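Local coordinates for class I SAM-dependent methyltransferase (PDB 3CVO), which is of unknown function but has the Rossmann-like fold of class I methyltransferases, which probably binds S-adenosylmethionine, at residues M10-T15 / K68-A73; E58-W63 / G90-W95; D153-R158 / A178-E183. All coordinates share one frame; numbering follows the deposited sequence.

Interaction 1 (M10-T15 / K68-A73); sequences MRPELT and KAWLAA. With EDO (1,2-ethanediol), chain Q.
Pro-12 sets its CD methylene over one face of the Trp-70 indole, in a CH-pi contact that illustrates how a loop without regular structure can be fastened to a helix. CD stands 3.5 Å from the centroid of the five-membered ring of Trp-70 and only 7° off the ring normal, an almost vertical approach. Trp-70 can offer this face because its CG lies anti to the backbone N (chi1 -164°), which swings the indole off helix 61-73 toward the loop. The backbone before the proline follows the same ring: CA of Arg-11 is 3.6 Å from NE1 of Trp-70, and the carbonyl O of Met-10, a selenomethionine, is 3.3 Å from that nitrogen. Arg-11 runs extended from CG to NE, and its NH1 comes to 3.8 Å from CZ2 of Trp-70. The guanidinium and indole planes are 77° apart, which excludes a parallel stack; the charge is instead matched at NH2 by a salt bridge to Glu-48. O2 of a 1,2-ethanediol, probably from the crystallisation liquor, is modelled 2.4 Å from O of Pro-12, too short to be taken at face value. Val-44 of helix 41-47 touches Arg-11, Pro-12 and Trp-70 alike, so the segment preceding helix 18-30 is packed against two helices, while Leu-71, next to the tryptophan, turns to strand 81-86.

Interaction 2 (E58-W63 / G90-W95); sequences ESDRAW and GPTGDW. With EDO (1,2-ethanediol), chain P.
Thr-92 packs its CG2 methyl against the carbonyl of Ser-59, 3.6 Å from that O, while its OG1 lies 3.7 Å from CA of Asp-60. In this Rossmann-like fold the contact joins the turn between strand 53-58 and helix 61-73 to the loop following strand 81-86. Asp-60 is the N-cap of the helix: with CG anti to its backbone N (chi1 -178°), OD1 accepts from Trp-63 N at 3.0 Å, the donor lying 66° out of the carboxylate plane. Glu-58 also grips the turn: its OE2 accepts from Asp-60 N through the anti lone pair, while OE1 is hydrogen-bonded to Ser-39 OG. Without the carboxylate, as with an alanine here, Trp-63 N would probably lose its capping acceptor and the helix start would be less firmly held. No direct hydrogen bond crosses between the segments; water does the bridging. One water donates to both Ser-59 O and Gly-90 O, and a second links Ser-59 O and Arg-61 N to Thr-92 OG1. A third water donates to Gly-93 O and, weakly, to Asp-60 OD2, and its oxygen lies 2.7 Å from Thr-92 OG1.

Interaction 3 (D153-R158 / A178-E183); sequences DDYSQR and AAFQVE
With CG anti to the backbone N (chi1 -174°), Tyr-155 lays its ring against strand 177-182, where Phe-180, its CG anti to the carbonyl carbon (chi1 -63°), sends its own ring to meet it. The outcome is a T-shaped pair: the edge of Phe-180 points at the face of Tyr-155, the planes stand 83° apart and the centroids are separated by 5.5 Å. The leading atom is CZ of Phe-180, which comes over the hydroxyl end of the tyrosine ring, 3.8 Å from CZ of Tyr-155. Nearer the root of the tyrosine, the CB methyl of Ala-178 fits against the other end of the side chain, 3.5 Å from CG of Tyr-155 and 3.6 Å from its CB. Because Ala-178 and Phe-180 are two residues apart on the strand, both side chains project from the same side of the sheet, and the small residue admits the tyrosine close to the backbone while the large one meets its far end. Phe-152 adds a second edge-to-face contact to Tyr-155, His-162 brings another ring, and Met-173 of strand 172-174 touches both Tyr-155 and Ala-178. The loop after strand 148-152 is thus anchored to the antiparallel part of the sheet. All three contacting residues are buried, and between the two segments the chemistry is wholly apolar; the one polar group of the tyrosine, OH, is satisfied by a hydrogen bond to Glu-165, so the buried hydroxyl keeps a polar partner.

Helix 61-73 joins two of the contacts: interaction 2 includes its N-cap, Asp-60, and interaction 1 uses its last turns, their centres 16 Å apart and their nearest atoms about 5 Å apart without touching. Interaction 3 stands apart, its centre 25 Å from that of interaction 1 and 23 Å from that of interaction 2, on the antiparallel part of the sheet. Interactions 2 and 3 both involve loops at the carboxyl ends of parallel strands, the edge of the sheet where class I methyltransferases generally hold their cofactor. A sulfate, probably from the crystallisation liquor, lies about 6 Å from the side chain of Asp-60, consistent with a pocket near interaction 2, though this alone does not identify a cofactor site.

Interaction 1 (M10-T15 / K68-A73)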
# COMPACT_ATOMS: atom_id res chain seq x y z
N MSE A 10 -29.75 -26.08 -10.58
CA MSE A 10 -28.30 -25.90 -10.77
C MSE A 10 -27.94 -24.46 -10.30
O MSE A 10 -27.32 -23.62 -10.97
CB MSE A 10 -27.92 -26.17 -12.21
CG MSE A 10 -26.70 -25.50 -12.62
SE MSE A 10 -25.49 -26.73 -13.53
CE MSE A 10 -26.35 -26.45 -15.35
N ARG A 11 -28.37 -24.24 -9.09
CA ARG A 11 -28.37 -22.92 -8.50
C ARG A 11 -27.17 -22.74 -7.57
O ARG A 11 -26.82 -23.67 -6.85
CB ARG A 11 -29.71 -22.78 -7.78
CG ARG A 11 -29.77 -21.84 -6.66
CD ARG A 11 -31.07 -22.12 -5.91
NE ARG A 11 -31.53 -20.92 -5.26
CZ ARG A 11 -32.23 -19.98 -5.88
NH1 ARG A 11 -32.56 -20.12 -7.15
NH2 ARG A 11 -32.59 -18.91 -5.21
N PRO A 12 -26.50 -21.55 -7.61
CA PRO A 12 -25.40 -21.38 -6.65
C PRO A 12 -25.95 -21.41 -5.25
O PRO A 12 -26.93 -20.74 -4.95
CB PRO A 12 -24.83 -19.98 -6.98
CG PRO A 12 -25.21 -19.75 -8.41
CD PRO A 12 -26.53 -20.48 -8.62
N GLU A 13 -25.31 -22.19 -4.42
CA GLU A 13 -25.78 -22.38 -3.06
C GLU A 13 -25.07 -21.45 -2.10
O GLU A 13 -23.89 -21.19 -2.23
CB GLU A 13 -25.57 -23.83 -2.60
N LEU A 14 -25.85 -20.97 -1.15
CA LEU A 14 -25.37 -20.23 0.02
C LEU A 14 -24.90 -21.22 1.08
O LEU A 14 -25.68 -21.91 1.72
CB LEU A 14 -26.51 -19.35 0.57
CG LEU A 14 -26.18 -18.38 1.70
CD1 LEU A 14 -25.24 -17.29 1.20
CD2 LEU A 14 -27.46 -17.78 2.23
N THR A 15 -23.59 -21.28 1.27
CA THR A 15 -23.00 -22.27 2.19
C THR A 15 -22.84 -21.79 3.63
O THR A 15 -21.92 -22.17 4.34
CB THR A 15 -21.65 -22.76 1.66
OG1 THR A 15 -21.05 -21.73 0.87
CG2 THR A 15 -21.86 -23.98 0.77
N LYS A 68 -22.45 -15.41 -14.41
CA LYS A 68 -23.06 -14.56 -15.43
C LYS A 68 -24.10 -15.36 -16.22
O LYS A 68 -25.22 -14.90 -16.52
CB LYS A 68 -22.01 -13.97 -16.35
CG LYS A 68 -21.15 -12.88 -15.68
CD LYS A 68 -20.13 -12.33 -16.64
CE LYS A 68 -19.30 -11.26 -15.98
NZ LYS A 68 -18.10 -10.92 -16.81
N ALA A 69 -23.72 -16.56 -16.56
CA ALA A 69 -24.60 -17.46 -17.29
C ALA A 69 -25.84 -17.76 -16.46
O ALA A 69 -26.97 -17.74 -16.95
CB ALA A 69 -23.86 -18.76 -17.69
N TRP A 70 -25.63 -18.02 -15.20
CA TRP A 70 -26.73 -18.29 -14.30
C TRP A 70 -27.73 -17.13 -14.30
O TRP A 70 -28.94 -17.33 -14.36
CB TRP A 70 -26.25 -18.57 -12.87
CG TRP A 70 -27.34 -19.19 -12.11
CD1 TRP A 70 -27.71 -20.51 -12.13
CD2 TRP A 70 -28.27 -18.53 -11.29
NE1 TRP A 70 -28.79 -20.71 -11.33
CE2 TRP A 70 -29.17 -19.51 -10.80
CE3 TRP A 70 -28.43 -17.20 -10.89
CZ2 TRP A 70 -30.21 -19.20 -9.94
CZ3 TRP A 70 -29.46 -16.90 -10.03
CH2 TRP A 70 -30.33 -17.89 -9.56
N LEU A 71 -27.19 -15.90 -14.25
CA LEU A 71 -27.98 -14.68 -14.03
C LEU A 71 -28.71 -14.33 -15.31
O LEU A 71 -29.80 -13.75 -15.28
CB LEU A 71 -27.11 -13.51 -13.54
CG LEU A 71 -26.65 -13.62 -12.09
CD1 LEU A 71 -25.59 -12.53 -11.74
CD2 LEU A 71 -27.88 -13.51 -11.17
N ALA A 72 -28.14 -14.76 -16.43
CA ALA A 72 -28.78 -14.54 -17.74
C ALA A 72 -29.96 -15.48 -17.90
O ALA A 72 -31.00 -15.13 -18.46
CB ALA A 72 -27.76 -14.72 -18.88
N ALA A 73 -29.80 -16.67 -17.34
CA ALA A 73 -30.84 -17.71 -17.38
C ALA A 73 -31.93 -17.43 -16.35
O ALA A 73 -33.07 -17.90 -16.48
CB ALA A 73 -30.25 -19.08 -17.12
C1 EDO Q . -29.69 -18.57 -2.39
O1 EDO Q . -31.01 -18.96 -1.99
C2 EDO Q . -28.91 -19.82 -2.71
O2 EDO Q . -29.07 -20.03 -4.12

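Interaction 2 (E58-W63 / G90-W95)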
# COMPACT_ATOMS: atom_id res chain seq x y z
N GLU A 58 -14.81 -10.88 -8.19
CA GLU A 58 -14.53 -12.31 -8.30
C GLU A 58 -13.19 -12.59 -8.99
O GLU A 58 -12.96 -12.09 -10.08
CB GLU A 58 -15.67 -12.97 -9.11
CG GLU A 58 -15.54 -14.48 -9.36
CD GLU A 58 -15.35 -15.27 -8.06
OE1 GLU A 58 -16.24 -15.17 -7.20
OE2 GLU A 58 -14.29 -15.93 -7.91
N SER A 59 -12.36 -13.42 -8.37
CA SER A 59 -11.01 -13.73 -8.88
C SER A 59 -10.98 -14.93 -9.87
O SER A 59 -10.07 -15.03 -10.69
CB SER A 59 -10.03 -14.01 -7.72
OG SER A 59 -10.51 -15.04 -6.87
N ASP A 60 -11.98 -15.80 -9.80
CA ASP A 60 -12.04 -17.05 -10.61
C ASP A 60 -12.82 -16.72 -11.87
O ASP A 60 -14.03 -16.59 -11.85
CB ASP A 60 -12.68 -18.17 -9.79
CG ASP A 60 -12.74 -19.52 -10.52
OD1 ASP A 60 -12.79 -19.59 -11.75
OD2 ASP A 60 -12.77 -20.54 -9.81
N ARG A 61 -12.11 -16.58 -12.98
CA ARG A 61 -12.73 -16.19 -14.23
C ARG A 61 -13.84 -17.17 -14.66
O ARG A 61 -14.91 -16.76 -15.14
CB ARG A 61 -11.69 -16.07 -15.34
CG ARG A 61 -12.29 -15.56 -16.63
CD ARG A 61 -11.26 -15.22 -17.70
NE ARG A 61 -11.82 -14.26 -18.65
CZ ARG A 61 -11.12 -13.66 -19.60
NH1 ARG A 61 -9.83 -13.93 -19.75
NH2 ARG A 61 -11.71 -12.79 -20.40
N ALA A 62 -13.54 -18.46 -14.53
CA ALA A 62 -14.48 -19.51 -14.98
C ALA A 62 -15.74 -19.54 -14.12
O ALA A 62 -16.85 -19.72 -14.63
CB ALA A 62 -13.79 -20.88 -15.05
N TRP A 63 -15.57 -19.27 -12.84
CA TRP A 63 -16.71 -19.14 -11.95
C TRP A 63 -17.49 -17.85 -12.24
O TRP A 63 -18.71 -17.88 -12.28
CB TRP A 63 -16.27 -19.20 -10.50
CG TRP A 63 -17.35 -19.07 -9.52
CD1 TRP A 63 -17.52 -18.05 -8.65
CD2 TRP A 63 -18.41 -20.01 -9.25
NE1 TRP A 63 -18.60 -18.28 -7.86
CE2 TRP A 63 -19.16 -19.48 -8.19
CE3 TRP A 63 -18.78 -21.24 -9.79
CZ2 TRP A 63 -20.32 -20.11 -7.68
CZ3 TRP A 63 -19.92 -21.88 -9.28
CH2 TRP A 63 -20.67 -21.30 -8.24
N GLY A 90 -4.27 -13.25 -11.67
CA GLY A 90 -3.57 -14.36 -12.30
C GLY A 90 -4.38 -15.64 -12.28
O GLY A 90 -5.49 -15.69 -11.76
N PRO A 91 -3.83 -16.70 -12.85
CA PRO A 91 -4.57 -17.97 -12.82
C PRO A 91 -4.84 -18.48 -11.42
O PRO A 91 -4.01 -18.36 -10.53
CB PRO A 91 -3.67 -18.92 -13.60
CG PRO A 91 -2.98 -18.03 -14.63
CD PRO A 91 -2.79 -16.68 -13.89
N THR A 92 -6.00 -19.09 -11.25
CA THR A 92 -6.50 -19.43 -9.95
C THR A 92 -6.81 -20.91 -9.86
O THR A 92 -7.00 -21.59 -10.87
CB THR A 92 -7.79 -18.63 -9.59
OG1 THR A 92 -8.74 -18.79 -10.64
CG2 THR A 92 -7.49 -17.11 -9.32
N GLY A 93 -6.83 -21.40 -8.63
CA GLY A 93 -7.22 -22.78 -8.35
C GLY A 93 -8.41 -22.75 -7.42
O GLY A 93 -9.37 -22.02 -7.63
N ASP A 94 -8.31 -23.50 -6.34
CA ASP A 94 -9.46 -23.63 -5.43
C ASP A 94 -9.75 -22.29 -4.79
O ASP A 94 -8.84 -21.56 -4.37
CB ASP A 94 -9.22 -24.68 -4.35
CG ASP A 94 -9.19 -26.11 -4.92
OD1 ASP A 94 -9.87 -26.37 -5.95
OD2 ASP A 94 -8.48 -26.94 -4.33
N TRP A 95 -11.04 -21.99 -4.74
CA TRP A 95 -11.52 -20.86 -3.94
C TRP A 95 -10.99 -19.55 -4.46
O TRP A 95 -10.92 -18.57 -3.74
CB TRP A 95 -11.10 -21.06 -2.49
CG TRP A 95 -11.70 -22.32 -1.90
CD1 TRP A 95 -11.05 -23.30 -1.20
CD2 TRP A 95 -13.07 -22.73 -1.98
NE1 TRP A 95 -11.94 -24.29 -0.83
CE2 TRP A 95 -13.19 -23.96 -1.30
CE3 TRP A 95 -14.22 -22.17 -2.56
CZ2 TRP A 95 -14.40 -24.64 -1.18
CZ3 TRP A 95 -15.43 -22.85 -2.43
CH2 TRP A 95 -15.51 -24.07 -1.75
C1 EDO P . -14.97 -24.28 -10.69
O1 EDO P . -16.28 -24.01 -10.16
C2 EDO P . -14.07 -23.09 -10.40
O2 EDO P . -13.62 -22.53 -11.64
O HOH W 1 -7.65 -14.09 -11.51
O HOH W 2 -9.14 -17.24 -12.92
O HOH W 3 -10.19 -20.88 -9.65

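Interaction 3 (D153-R158 / A178-E183)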
# COMPACT_ATOMS: atom_id res chain seq x y z
N ASP A 153 -17.39 -13.22 6.58
CA ASP A 153 -17.64 -14.64 6.78
C ASP A 153 -16.40 -15.42 7.20
O ASP A 153 -15.27 -15.07 6.84
CB ASP A 153 -18.24 -15.27 5.54
CG ASP A 153 -19.02 -16.55 5.85
OD1 ASP A 153 -19.39 -16.82 7.04
OD2 ASP A 153 -19.28 -17.28 4.88
N ASP A 154 -16.64 -16.45 8.01
CA ASP A 154 -15.57 -17.34 8.49
C ASP A 154 -14.58 -16.54 9.27
O ASP A 154 -13.38 -16.75 9.15
CB ASP A 154 -14.82 -17.94 7.30
CG ASP A 154 -15.74 -18.64 6.34
OD1 ASP A 154 -16.25 -19.70 6.74
OD2 ASP A 154 -15.98 -18.10 5.21
N TYR A 155 -15.09 -15.60 10.04
CA TYR A 155 -14.25 -14.66 10.80
C TYR A 155 -13.43 -15.32 11.92
O TYR A 155 -12.30 -14.93 12.18
CB TYR A 155 -15.09 -13.53 11.37
CG TYR A 155 -14.25 -12.44 12.05
CD1 TYR A 155 -13.42 -11.59 11.34
CD2 TYR A 155 -14.33 -12.27 13.42
CE1 TYR A 155 -12.68 -10.63 11.97
CE2 TYR A 155 -13.61 -11.29 14.06
CZ TYR A 155 -12.79 -10.48 13.34
OH TYR A 155 -12.09 -9.49 14.01
N SER A 156 -13.99 -16.31 12.58
CA SER A 156 -13.24 -17.02 13.63
C SER A 156 -12.03 -17.75 13.00
O SER A 156 -11.04 -18.03 13.67
CB SER A 156 -14.16 -17.99 14.41
N GLN A 157 -12.07 -17.93 11.69
CA GLN A 157 -11.17 -18.88 11.00
C GLN A 157 -9.68 -18.68 11.28
O GLN A 157 -8.93 -19.66 11.44
CB GLN A 157 -11.40 -18.88 9.49
CG GLN A 157 -10.67 -20.00 8.74
CD GLN A 157 -11.19 -21.39 9.06
OE1 GLN A 157 -12.38 -21.69 8.88
NE2 GLN A 157 -10.29 -22.27 9.49
N ARG A 158 -9.25 -17.42 11.32
CA ARG A 158 -7.85 -17.06 11.64
C ARG A 158 -7.75 -15.99 12.71
O ARG A 158 -8.73 -15.34 13.06
CB ARG A 158 -7.07 -16.59 10.40
CG ARG A 158 -7.01 -17.58 9.25
CD ARG A 158 -6.09 -17.09 8.12
NE ARG A 158 -4.67 -17.08 8.48
CZ ARG A 158 -3.88 -16.01 8.39
N ALA A 178 -19.12 -12.42 11.23
CA ALA A 178 -18.92 -11.15 11.95
C ALA A 178 -19.63 -10.03 11.23
O ALA A 178 -19.45 -9.80 10.04
CB ALA A 178 -17.41 -10.83 12.09
N ALA A 179 -20.47 -9.34 11.98
CA ALA A 179 -21.14 -8.13 11.53
C ALA A 179 -20.54 -6.91 12.22
O ALA A 179 -20.51 -6.79 13.45
CB ALA A 179 -22.65 -8.22 11.83
N PHE A 180 -20.00 -6.02 11.39
CA PHE A 180 -19.36 -4.78 11.81
C PHE A 180 -20.15 -3.55 11.38
O PHE A 180 -20.70 -3.49 10.29
CB PHE A 180 -17.98 -4.64 11.19
CG PHE A 180 -16.99 -5.69 11.59
CD1 PHE A 180 -16.84 -6.86 10.83
CD2 PHE A 180 -16.17 -5.49 12.69
CE1 PHE A 180 -15.88 -7.80 11.19
CE2 PHE A 180 -15.22 -6.40 13.04
CZ PHE A 180 -15.06 -7.56 12.30
N GLN A 181 -20.22 -2.58 12.28
CA GLN A 181 -20.71 -1.28 11.95
C GLN A 181 -19.49 -0.38 11.69
O GLN A 181 -18.83 0.05 12.62
CB GLN A 181 -21.56 -0.72 13.09
CG GLN A 181 -22.49 0.38 12.58
CD GLN A 181 -23.37 -0.10 11.43
OE1 GLN A 181 -23.82 -1.27 11.41
NE2 GLN A 181 -23.61 0.78 10.44
N VAL A 182 -19.21 -0.12 10.43
CA VAL A 182 -17.96 0.55 10.01
C VAL A 182 -18.17 2.02 9.72
O VAL A 182 -19.09 2.42 9.01
CB VAL A 182 -17.35 -0.17 8.76
CG1 VAL A 182 -15.91 0.36 8.46
CG2 VAL A 182 -17.31 -1.64 8.97
N GLU A 183 -17.29 2.83 10.29
CA GLU A 183 -17.34 4.25 10.11
C GLU A 183 -16.11 4.69 9.36
O GLU A 183 -15.05 4.04 9.44
CB GLU A 183 -17.33 4.94 11.45
CG GLU A 183 -18.28 4.38 12.46
CD GLU A 183 -19.39 5.31 12.77
OE1 GLU A 183 -19.26 6.50 12.42
OE2 GLU A 183 -20.39 4.87 13.38